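Leucine--trna ligase (Agrobacterium radiobacter, PDB 5AH5) probably catalyses the ATP-dependent attachment of L-leucine to tRNA(Leu), releasing AMP and diphosphate, as a class I aminoacyl-tRNA synthetase. Local coordinates at residues V522-I527 with Y560-V565; V35-P40 with V51-M56; D58-M63 with E674-N679. All coordinates share one frame; numbering follows the deposited sequence. Where two conformers were deposited one is given.

Contact 1: residues V522-I527 with Y560-V565. With LSS (5'-O-(L-leucylsulfamoyl)adenosine), chain I.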
# COMPACT_ATOMS: atom_id res chain seq x y z
N VAL B 522 5.19 7.57 -5.59
CA VAL B 522 3.80 7.37 -5.22
C VAL B 522 3.49 5.86 -5.38
O VAL B 522 3.81 5.29 -6.40
CB VAL B 522 2.91 8.24 -6.09
CG1 VAL B 522 1.47 7.90 -5.92
CG2 VAL B 522 3.15 9.77 -5.79
N TYR B 523 2.93 5.27 -4.33
CA TYR B 523 2.40 3.91 -4.34
C TYR B 523 0.94 3.90 -3.89
O TYR B 523 0.62 4.38 -2.82
CB TYR B 523 3.18 3.06 -3.37
CG TYR B 523 3.02 1.55 -3.56
CD1 TYR B 523 2.87 0.97 -4.82
CD2 TYR B 523 3.16 0.71 -2.50
CE1 TYR B 523 2.83 -0.45 -5.00
CE2 TYR B 523 3.08 -0.70 -2.66
CZ TYR B 523 2.93 -1.26 -3.94
OH TYR B 523 2.90 -2.66 -4.12
N ILE B 524 0.07 3.37 -4.72
CA ILE B 524 -1.37 3.38 -4.51
C ILE B 524 -1.88 1.96 -4.32
O ILE B 524 -1.82 1.18 -5.25
CB ILE B 524 -2.08 3.93 -5.74
CG1 ILE B 524 -1.37 5.25 -6.25
CG2 ILE B 524 -3.54 4.23 -5.41
CD1 ILE B 524 -1.80 5.69 -7.63
N GLY B 525 -2.41 1.64 -3.14
CA GLY B 525 -3.11 0.39 -2.94
C GLY B 525 -3.78 0.24 -1.59
O GLY B 525 -3.67 1.10 -0.74
N GLY B 526 -4.45 -0.87 -1.41
CA GLY B 526 -5.36 -1.06 -0.29
C GLY B 526 -4.66 -1.25 1.04
O GLY B 526 -3.55 -1.78 1.13
N ILE B 527 -5.35 -0.79 2.08
CA ILE B 527 -4.89 -0.85 3.43
C ILE B 527 -4.91 -2.27 3.95
O ILE B 527 -4.21 -2.58 4.93
CB ILE B 527 -5.78 0.07 4.36
CG1 ILE B 527 -5.10 0.26 5.71
CG2 ILE B 527 -7.18 -0.51 4.57
CD1 ILE B 527 -5.50 1.54 6.41
N TYR B 560 -0.75 6.00 -0.79
CA TYR B 560 -2.13 6.33 -0.81
C TYR B 560 -2.98 5.04 -0.85
O TYR B 560 -2.81 4.17 -1.72
CB TYR B 560 -2.37 7.12 -2.06
CG TYR B 560 -1.75 8.52 -2.01
CD1 TYR B 560 -2.32 9.56 -1.25
CD2 TYR B 560 -0.59 8.79 -2.69
CE1 TYR B 560 -1.75 10.83 -1.22
CE2 TYR B 560 0.01 10.05 -2.66
CZ TYR B 560 -0.59 11.07 -1.95
OH TYR B 560 0.01 12.31 -1.97
N ASN B 561 -3.94 4.96 0.06
CA ASN B 561 -4.85 3.84 0.17
C ASN B 561 -6.22 4.14 -0.42
O ASN B 561 -7.06 4.75 0.28
CB ASN B 561 -5.05 3.47 1.66
CG ASN B 561 -3.79 3.01 2.34
OD1 ASN B 561 -3.54 3.43 3.43
ND2 ASN B 561 -3.05 2.07 1.75
N GLN B 562 -6.47 3.81 -1.69
CA GLN B 562 -7.80 4.00 -2.26
C GLN B 562 -8.88 3.29 -1.41
O GLN B 562 -8.66 2.20 -0.86
CB GLN B 562 -7.92 3.61 -3.73
CG GLN B 562 -8.15 2.08 -4.03
CD GLN B 562 -7.05 1.21 -3.53
OE1 GLN B 562 -5.96 1.70 -3.23
NE2 GLN B 562 -7.31 -0.10 -3.43
N GLY B 563 -10.05 3.92 -1.36
CA GLY B 563 -11.21 3.31 -0.73
C GLY B 563 -11.77 2.11 -1.46
O GLY B 563 -11.65 1.99 -2.71
N MET B 564 -12.41 1.25 -0.69
CA MET B 564 -13.23 0.15 -1.17
C MET B 564 -14.28 0.53 -2.23
O MET B 564 -14.97 1.57 -2.11
CB MET B 564 -13.94 -0.39 0.07
CG MET B 564 -14.69 -1.68 -0.13
SD MET B 564 -13.65 -3.03 -0.71
CE MET B 564 -12.10 -2.62 0.06
N VAL B 565 -14.39 -0.29 -3.28
CA VAL B 565 -15.57 -0.22 -4.08
C VAL B 565 -16.47 -1.40 -3.73
O VAL B 565 -16.04 -2.61 -3.88
CB VAL B 565 -15.31 -0.19 -5.55
CG1 VAL B 565 -16.60 0.08 -6.28
CG2 VAL B 565 -14.27 0.86 -5.89
C1 LSS I . -3.27 -7.80 -4.50
N1 LSS I . -12.01 -1.53 -4.13
O1 LSS I . -3.79 -7.40 -3.48
S1 LSS I . -5.40 -7.73 -5.74
C2 LSS I . -10.86 -0.86 -4.13
N2 LSS I . -3.94 -8.01 -5.63
O2 LSS I . -6.63 -2.98 -2.74
N3 LSS I . -9.67 -1.43 -4.39
O3 LSS I . -4.39 -2.26 -4.18
C4 LSS I . -9.64 -2.76 -4.68
N4 LSS I . -1.37 -8.92 -5.68
O4 LSS I . -6.60 -3.57 -6.24
C5 LSS I . -10.80 -3.53 -4.61
O5 LSS I . -5.62 -6.17 -5.52
C6 LSS I . -11.99 -2.90 -4.31
N6 LSS I . -13.13 -3.64 -4.30
C7 LSS I . 0.57 -7.07 -4.09
N7 LSS I . -10.45 -4.81 -4.89
C8 LSS I . -9.11 -4.86 -5.07
C9 LSS I . -0.94 -6.89 -4.27
N9 LSS I . -8.63 -3.59 -4.97
CA LSS I . -1.81 -8.14 -4.49
C10 LSS I . 0.84 -7.76 -2.75
C11 LSS I . 1.25 -5.66 -4.25
O1A LSS I . -6.34 -8.36 -4.80
C21 LSS I . -7.25 -3.15 -5.05
C22 LSS I . -6.42 -3.69 -3.94
C23 LSS I . -5.00 -3.55 -4.47
C24 LSS I . -5.23 -3.76 -5.95
C25 LSS I . -5.01 -5.21 -6.38
O2A LSS I . -5.88 -7.93 -7.09
O HOH W 1 -7.63 1.22 1.32

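Contact 2: residues V35-P40 with V51-M56. With LSS (5'-O-(L-leucylsulfamoyl)adenosine), chain I.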
# COMPACT_ATOMS: atom_id res chain seq x y z
N VAL B 35 5.56 6.25 -10.35
CA VAL B 35 4.26 6.05 -9.75
C VAL B 35 3.83 4.61 -10.03
O VAL B 35 3.87 4.20 -11.14
CB VAL B 35 3.18 6.99 -10.32
CG1 VAL B 35 3.25 7.17 -11.82
CG2 VAL B 35 1.78 6.55 -9.92
N LEU B 36 3.41 3.87 -9.02
CA LEU B 36 2.82 2.56 -9.28
C LEU B 36 1.71 2.27 -8.34
O LEU B 36 1.53 3.00 -7.37
CB LEU B 36 3.88 1.48 -9.21
CG LEU B 36 4.42 0.87 -7.93
CD1 LEU B 36 5.26 -0.35 -8.25
CD2 LEU B 36 5.25 1.84 -7.19
N GLU B 37 1.01 1.19 -8.64
CA GLU B 37 -0.12 0.73 -7.89
C GLU B 37 0.13 -0.74 -7.56
O GLU B 37 0.97 -1.42 -8.21
CB GLU B 37 -1.35 0.73 -8.76
CG GLU B 37 -1.77 2.04 -9.39
CD GLU B 37 -1.39 2.14 -10.83
OE1 GLU B 37 -1.30 1.08 -11.50
OE2 GLU B 37 -1.19 3.30 -11.31
N MET B 38 -0.60 -1.24 -6.58
CA MET B 38 -0.45 -2.64 -6.17
C MET B 38 -0.91 -3.57 -7.26
O MET B 38 -2.11 -3.59 -7.64
CB MET B 38 -1.13 -2.93 -4.84
CG MET B 38 -0.41 -2.32 -3.67
SD MET B 38 -1.32 -2.74 -2.19
CE MET B 38 -0.64 -1.62 -1.02
N PHE B 39 0.07 -4.27 -7.87
CA PHE B 39 -0.20 -5.18 -9.01
C PHE B 39 -1.17 -6.32 -8.65
O PHE B 39 -1.24 -6.70 -7.51
CB PHE B 39 1.10 -5.60 -9.74
CG PHE B 39 1.95 -6.69 -9.06
CD1 PHE B 39 2.05 -6.83 -7.69
CD2 PHE B 39 2.79 -7.49 -9.85
CE1 PHE B 39 2.88 -7.79 -7.15
CE2 PHE B 39 3.61 -8.44 -9.29
CZ PHE B 39 3.70 -8.58 -7.95
N PRO B 40 -2.07 -6.68 -9.54
CA PRO B 40 -3.13 -7.55 -9.18
C PRO B 40 -2.79 -9.08 -9.19
O PRO B 40 -1.96 -9.52 -9.98
CB PRO B 40 -4.14 -7.31 -10.26
CG PRO B 40 -3.37 -6.99 -11.42
CD PRO B 40 -2.17 -6.25 -10.92
N VAL B 51 -10.18 -0.89 -11.32
CA VAL B 51 -10.33 0.23 -12.15
C VAL B 51 -10.16 1.54 -11.34
O VAL B 51 -9.53 2.48 -11.83
CB VAL B 51 -11.70 0.28 -12.81
CG1 VAL B 51 -11.82 1.51 -13.69
CG2 VAL B 51 -11.92 -0.96 -13.62
N ARG B 52 -10.66 1.55 -10.11
CA ARG B 52 -10.55 2.75 -9.25
C ARG B 52 -9.09 2.98 -8.86
O ARG B 52 -8.55 4.10 -8.96
CB ARG B 52 -11.40 2.64 -7.99
CG ARG B 52 -11.32 3.94 -7.19
CD ARG B 52 -12.01 3.84 -5.87
NE ARG B 52 -12.24 5.16 -5.30
CZ ARG B 52 -12.72 5.37 -4.10
NH1 ARG B 52 -13.09 4.32 -3.33
NH2 ARG B 52 -12.88 6.64 -3.66
N ASN B 53 -8.48 1.91 -8.37
CA ASN B 53 -7.11 1.90 -7.95
C ASN B 53 -6.11 2.38 -9.06
O ASN B 53 -5.20 3.19 -8.82
CB ASN B 53 -6.77 0.49 -7.49
CG ASN B 53 -5.51 0.38 -6.74
OD1 ASN B 53 -5.32 -0.62 -6.03
ND2 ASN B 53 -4.60 1.34 -6.90
N TYR B 54 -6.40 2.00 -10.28
CA TYR B 54 -5.48 2.15 -11.39
C TYR B 54 -5.77 3.45 -12.16
O TYR B 54 -4.88 4.06 -12.77
CB TYR B 54 -5.47 0.87 -12.26
CG TYR B 54 -5.07 -0.43 -11.52
CD1 TYR B 54 -4.27 -0.40 -10.41
CD2 TYR B 54 -5.46 -1.70 -11.98
CE1 TYR B 54 -3.90 -1.52 -9.73
CE2 TYR B 54 -5.08 -2.87 -11.26
CZ TYR B 54 -4.33 -2.79 -10.16
OH TYR B 54 -3.89 -3.93 -9.44
N SER B 55 -7.01 3.86 -12.17
CA SER B 55 -7.40 5.16 -12.69
C SER B 55 -6.63 6.26 -12.03
O SER B 55 -6.20 7.21 -12.71
CB SER B 55 -8.86 5.41 -12.46
OG SER B 55 -9.59 4.63 -13.34
N MET B 56 -6.43 6.14 -10.75
CA MET B 56 -5.74 7.23 -9.96
C MET B 56 -4.29 7.35 -10.39
O MET B 56 -3.77 8.48 -10.54
CB MET B 56 -5.80 6.98 -8.47
CG MET B 56 -7.20 6.99 -7.84
SD MET B 56 -7.21 6.58 -6.07
CE MET B 56 -8.99 6.64 -5.88
C1 LSS I . -3.27 -7.80 -4.50
N1 LSS I . -12.01 -1.53 -4.13
O1 LSS I . -3.79 -7.40 -3.48
S1 LSS I . -5.40 -7.73 -5.74
C2 LSS I . -10.86 -0.86 -4.13
N2 LSS I . -3.94 -8.01 -5.63
O2 LSS I . -6.63 -2.98 -2.74
N3 LSS I . -9.67 -1.43 -4.39
O3 LSS I . -4.39 -2.26 -4.18
C4 LSS I . -9.64 -2.76 -4.68
N4 LSS I . -1.37 -8.92 -5.68
O4 LSS I . -6.60 -3.57 -6.24
C5 LSS I . -10.80 -3.53 -4.61
O5 LSS I . -5.62 -6.17 -5.52
C6 LSS I . -11.99 -2.90 -4.31
N6 LSS I . -13.13 -3.64 -4.30
C7 LSS I . 0.57 -7.07 -4.09
N7 LSS I . -10.45 -4.81 -4.89
C8 LSS I . -9.11 -4.86 -5.07
C9 LSS I . -0.94 -6.89 -4.27
N9 LSS I . -8.63 -3.59 -4.97
CA LSS I . -1.81 -8.14 -4.49
C10 LSS I . 0.84 -7.76 -2.75
C11 LSS I . 1.25 -5.66 -4.25
O1A LSS I . -6.34 -8.36 -4.80
C21 LSS I . -7.25 -3.15 -5.05
C22 LSS I . -6.42 -3.69 -3.94
C23 LSS I . -5.00 -3.55 -4.47
C24 LSS I . -5.23 -3.76 -5.95
C25 LSS I . -5.01 -5.21 -6.38
O2A LSS I . -5.88 -7.93 -7.09

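Contact 3: residues D58-M63 with E674-N679. With nucleotides of chain D.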
# COMPACT_ATOMS: atom_id res chain seq x y z
N ASP B 58 -3.11 6.35 -13.33
CA ASP B 58 -3.01 6.85 -14.66
C ASP B 58 -3.17 8.42 -14.78
O ASP B 58 -2.54 9.05 -15.60
CB ASP B 58 -4.09 6.27 -15.55
CG ASP B 58 -3.79 6.50 -17.02
OD1 ASP B 58 -2.66 6.20 -17.45
OD2 ASP B 58 -4.66 7.00 -17.77
N THR B 59 -4.16 8.95 -14.07
CA THR B 59 -4.41 10.36 -14.00
C THR B 59 -3.16 11.09 -13.53
O THR B 59 -2.73 12.05 -14.19
CB THR B 59 -5.67 10.64 -13.14
OG1 THR B 59 -6.81 10.18 -13.89
CG2 THR B 59 -5.83 12.15 -12.88
N LEU B 60 -2.57 10.66 -12.42
CA LEU B 60 -1.39 11.26 -11.96
C LEU B 60 -0.28 11.16 -13.03
O LEU B 60 0.38 12.14 -13.37
CB LEU B 60 -0.96 10.57 -10.67
CG LEU B 60 0.36 11.07 -10.10
CD1 LEU B 60 0.31 12.58 -9.85
CD2 LEU B 60 0.60 10.34 -8.82
N ALA B 61 -0.07 9.96 -13.58
CA ALA B 61 1.03 9.75 -14.49
C ALA B 61 0.89 10.67 -15.72
O ALA B 61 1.86 11.25 -16.13
CB ALA B 61 1.10 8.29 -14.95
N ARG B 62 -0.29 10.75 -16.32
CA ARG B 62 -0.50 11.57 -17.47
C ARG B 62 -0.19 13.06 -17.19
O ARG B 62 0.37 13.74 -18.02
CB ARG B 62 -1.96 11.46 -17.92
CG ARG B 62 -2.24 10.18 -18.69
CD ARG B 62 -3.72 10.08 -18.98
NE ARG B 62 -4.06 8.87 -19.68
CZ ARG B 62 -4.13 8.70 -21.00
NH1 ARG B 62 -3.84 9.66 -21.85
NH2 ARG B 62 -4.50 7.52 -21.47
N MET B 63 -0.52 13.52 -15.99
CA MET B 63 -0.23 14.88 -15.63
C MET B 63 1.29 15.02 -15.51
O MET B 63 1.83 16.03 -15.96
CB MET B 63 -0.88 15.30 -14.31
CG MET B 63 -0.78 16.80 -14.19
SD MET B 63 -1.39 17.38 -12.65
CE MET B 63 -0.29 16.93 -11.33
N GLU B 674 -1.82 16.13 -7.58
CA GLU B 674 -0.65 15.65 -6.90
C GLU B 674 -0.84 15.32 -5.44
O GLU B 674 -0.01 14.63 -4.86
CB GLU B 674 0.58 16.50 -7.20
CG GLU B 674 0.92 17.59 -6.27
CD GLU B 674 1.91 18.60 -6.90
OE1 GLU B 674 2.68 18.23 -7.83
OE2 GLU B 674 1.89 19.77 -6.45
N ARG B 675 -1.96 15.72 -4.82
CA ARG B 675 -2.20 15.23 -3.47
C ARG B 675 -3.42 14.30 -3.40
O ARG B 675 -3.97 14.09 -2.30
CB ARG B 675 -2.28 16.38 -2.45
CG ARG B 675 -3.49 17.26 -2.63
CD ARG B 675 -3.54 18.44 -1.64
NE ARG B 675 -4.67 19.29 -2.02
CZ ARG B 675 -5.43 19.98 -1.17
NH1 ARG B 675 -5.20 19.95 0.13
NH2 ARG B 675 -6.44 20.69 -1.64
N PHE B 676 -3.84 13.78 -4.56
CA PHE B 676 -4.96 12.85 -4.71
C PHE B 676 -6.36 13.39 -4.39
O PHE B 676 -7.27 12.60 -4.10
CB PHE B 676 -4.67 11.51 -3.91
CG PHE B 676 -3.75 10.54 -4.65
CD1 PHE B 676 -2.49 10.94 -5.05
CD2 PHE B 676 -4.16 9.22 -4.90
CE1 PHE B 676 -1.63 10.04 -5.70
CE2 PHE B 676 -3.34 8.32 -5.60
CZ PHE B 676 -2.07 8.71 -5.99
N HIS B 677 -6.53 14.71 -4.44
CA HIS B 677 -7.84 15.34 -4.36
C HIS B 677 -8.45 15.43 -5.75
O HIS B 677 -8.78 16.55 -6.23
CB HIS B 677 -7.70 16.71 -3.67
CG HIS B 677 -7.40 16.58 -2.20
ND1 HIS B 677 -7.85 17.50 -1.27
CD2 HIS B 677 -6.84 15.58 -1.50
CE1 HIS B 677 -7.51 17.10 -0.07
NE2 HIS B 677 -6.88 15.94 -0.18
N PHE B 678 -8.69 14.25 -6.37
CA PHE B 678 -9.17 14.19 -7.72
C PHE B 678 -10.55 14.73 -7.81
O PHE B 678 -10.93 15.32 -8.86
CB PHE B 678 -9.21 12.74 -8.29
CG PHE B 678 -7.91 12.04 -8.19
CD1 PHE B 678 -6.88 12.34 -9.07
CD2 PHE B 678 -7.69 11.11 -7.20
CE1 PHE B 678 -5.67 11.68 -8.98
CE2 PHE B 678 -6.48 10.46 -7.08
CZ PHE B 678 -5.46 10.75 -7.98
N ASN B 679 -11.35 14.48 -6.79
CA ASN B 679 -12.74 14.95 -6.87
C ASN B 679 -12.77 16.48 -6.87
O ASN B 679 -13.50 17.07 -7.66
CB ASN B 679 -13.64 14.42 -5.76
CG ASN B 679 -13.12 14.72 -4.40
OD1 ASN B 679 -11.94 15.01 -4.24
ND2 ASN B 679 -13.99 14.67 -3.39
P A D 15 -10.70 19.82 -0.74
OP1 A D 15 -9.59 19.84 -1.71
OP2 A D 15 -10.78 18.79 0.28
O5' A D 15 -10.70 21.23 0.01
C5' A D 15 -10.67 22.49 -0.70
C4' A D 15 -10.87 23.65 0.28
O4' A D 15 -12.26 23.74 0.72
C3' A D 15 -10.10 23.53 1.60
O3' A D 15 -8.82 24.11 1.45
C2' A D 15 -10.88 24.45 2.53
O2' A D 15 -10.58 25.81 2.34
C1' A D 15 -12.31 24.23 2.06
N9 A D 15 -12.97 23.24 2.91
C8 A D 15 -12.97 21.87 2.81
N7 A D 15 -13.66 21.28 3.75
C5 A D 15 -14.18 22.33 4.49
C6 A D 15 -15.03 22.37 5.61
N6 A D 15 -15.53 21.28 6.19
N1 A D 15 -15.34 23.58 6.13
C2 A D 15 -14.86 24.67 5.53
N3 A D 15 -14.07 24.76 4.46
C4 A D 15 -13.76 23.54 3.99
P U D 16 -7.49 23.25 1.73
OP1 U D 16 -7.55 22.05 0.81
OP2 U D 16 -7.41 23.01 3.17
O5' U D 16 -6.38 24.22 1.14
C5' U D 16 -5.42 24.88 1.97
C4' U D 16 -4.19 24.01 2.09
O4' U D 16 -3.70 23.69 0.76
C3' U D 16 -3.01 24.65 2.78
O3' U D 16 -2.23 23.60 3.36
C2' U D 16 -2.37 25.45 1.65
O2' U D 16 -1.01 25.78 1.83
C1' U D 16 -2.57 24.50 0.46
N1 U D 16 -2.77 25.08 -0.89
C2 U D 16 -2.84 24.19 -1.95
O2 U D 16 -2.74 22.98 -1.81
N3 U D 16 -3.03 24.77 -3.18
C4 U D 16 -3.16 26.12 -3.46
O4 U D 16 -3.33 26.48 -4.62
C5 U D 16 -3.08 26.98 -2.31
C6 U D 16 -2.90 26.44 -1.09
P A D 14 -14.24 15.84 0.38
OP1 A D 14 -13.07 15.17 -0.33
OP2 A D 14 -14.31 15.76 1.81
O5' A D 14 -14.34 17.35 -0.13
C5' A D 14 -14.43 17.64 -1.52
C4' A D 14 -14.42 19.12 -1.72
O4' A D 14 -15.69 19.69 -1.29
C3' A D 14 -13.35 19.87 -0.93
O3' A D 14 -12.08 19.83 -1.59
C2' A D 14 -13.95 21.28 -0.87
O2' A D 14 -13.73 22.01 -2.05
C1' A D 14 -15.45 20.99 -0.79
N9 A D 14 -16.08 21.13 0.52
C8 A D 14 -16.65 20.18 1.32
N7 A D 14 -17.23 20.67 2.39
C5 A D 14 -17.04 22.03 2.28
C6 A D 14 -17.43 23.11 3.08
N6 A D 14 -18.09 22.97 4.23
N1 A D 14 -17.06 24.36 2.70
C2 A D 14 -16.40 24.50 1.54
N3 A D 14 -16.01 23.56 0.68
C4 A D 14 -16.35 22.34 1.12

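Contact 1: residues V522-I527 with Y560-V565
Ile524 and Tyr560 pair as a parallel bridge at the C-terminal ends of strands 520-524 and 556-560, their CA atoms 4.8 Å apart. Tyr560 N donates to Tyr523 O and Gly525 N to Tyr560 O, and Ile524 CA adds a CH...O contact to the latter carbonyl. Past the bridge the backbones stay close, with the CA atoms of Gly526 and Asn561 4.9 Å apart, but the next bond comes from a side-chain amide. Asn561 ND2 gives Gly525 O a nearly straight bond of 2.7 Å (177° at the hydrogen), with the acceptor in the plane of the Asn561 amide; Asn561 CA touches the same oxygen. Ile527 lays CB and CD1 across the OD1 side of this amide. A water joins Ile527 N to Gln562 O. Val522 CG1 meets the ring edge of Tyr560 at CD2, 3.9 Å away. Gln562, its CG between backbone N and carbonyl carbon (chi1 83°) and its chain bent at chi2, sets OE1 against Gly525 C and sends NE2 to the ligand: 2.9 Å to LSS N3, and a weak bond to the ribose oxygen LSS O2. Gly526 N donates to LSS O3, and Gly525 CA lies 3.2 Å from the same oxygen. Val565 N binds LSS N1 at 2.8 Å while Val565 O accepts from LSS N6, so the backbone reads the adenine edge. Loops following adjacent parallel strands thus form part of the adenosine pocket of the class I synthetase Rossmann fold.

Contact 2: residues V35-P40 with V51-M56
Glu37, the last residue of strand 32-37, lies obliquely across Tyr54 of helix 48-66. Its CB is 3.5 Å from Tyr54 CE1, its CG also packs near Asn53 O, and its carboxylate is turned 49° from the ring. CG stands anti to the carbonyl carbon (chi1 -58°) and the chain bends at chi2, which carries OE1 back to 3.5 Å from Tyr54 CD1. The acid is held by partners beyond the two segments, His73 at OE2 and Tyr117 at OE1. Asn53 ND2 rests beside Glu37 CB. At Met38 the strand has ended, and its carbonyl receives the Tyr54 hydroxyl: OH to Met38 O is 2.6 Å, the donor in the carbonyl plane. Met38 CB and CG also line the LSS ribose and leucyl group. Phe39 sets its ring edge at LSS C11, a methyl of the leucyl side chain, and Phe39 O accepts from the amino nitrogen LSS N4 at 2.9 Å. Pro40, the first residue of the predicted HIGH region, brings CD to 3.2 Å from Tyr54 OH and CA near the sulfamoyl oxygen LSS O2A. The Tyr54 bond to Met38 O is consistent with holding the loop that offers Phe39 O to the ligand's amino group, while Asn53, its ND2 bonded to Ile524 O, turns OD1 to the ribose hydroxyl LSS O3 at 2.6 Å; loop and helix thus each bind one polar group of the ligand.

Contact 3: residues D58-M63 with E674-N679
The Schellman motif that ends helix 653-674, with the start of helix 678-695, lies against helix 48-66, and the meeting surface is apolar. Leu60 CD2 reaches Phe676 CE1 at 3.8 Å, the two side chains crossing at about a right angle; CG of Leu60 is anti to its backbone N (chi1 177°), which directs both methyls at the turn, with CD1 beside Glu674 CA. The preceding residue, Thr59, places CG2 3.9 Å from Phe678 CE1, while Thr59 OG1 bonds to Pro717 O. Met63, bent at chi3, brings CE against Glu674, near its N and CB; the carboxylate of Glu674 leaves to form a salt bridge with Arg67. Phe676 is the C-prime residue of the motif, and its positive phi of 67° reverses the chain, so that His677 can take the N-cap position of the next helix. Phe678 CZ lies over one face of the Phe676 ring, toward its rim. The contact joins the nucleotide-binding domain to the helical anticodon-binding domain, whose turn faces tRNA on its far side. There Arg675 NH1 and NH2 both grip OP1 of U16 of chain D, at 3.2 and 3.0 Å, in the plane of the guanidinium. The imidazole of His677 covers one face of that group and sends ND1 to OP1 of A15 of chain D, 2.9 Å away with 170° at the hydrogen. Asn679 ND2 donates to OP1 of A14 of chain D at 3.2 Å.

Contacts 1 and 2, with centres 8 Å apart, contribute to one ligand site: strands 520-524 and 32-37 are neighbours in the parallel sheet, joined where Ile524 O meets Met38 N at 3.0 Å, and residues of both contacts reach the ribose oxygen LSS O3. Contact 3 shares helix 48-66 with contact 2, their centres 12 Å apart, and Met56 CG packs on Phe678 CE2 at 3.6 Å. Phe676 also links contact 3 to contact 1, stacking on Tyr560 with CE1 3.4 Å from Tyr560 CD2 and touching Val522 and Ile524. Its side chain is about 11 Å from LSS, whereas the other side of 674-679 meets tRNA phosphates.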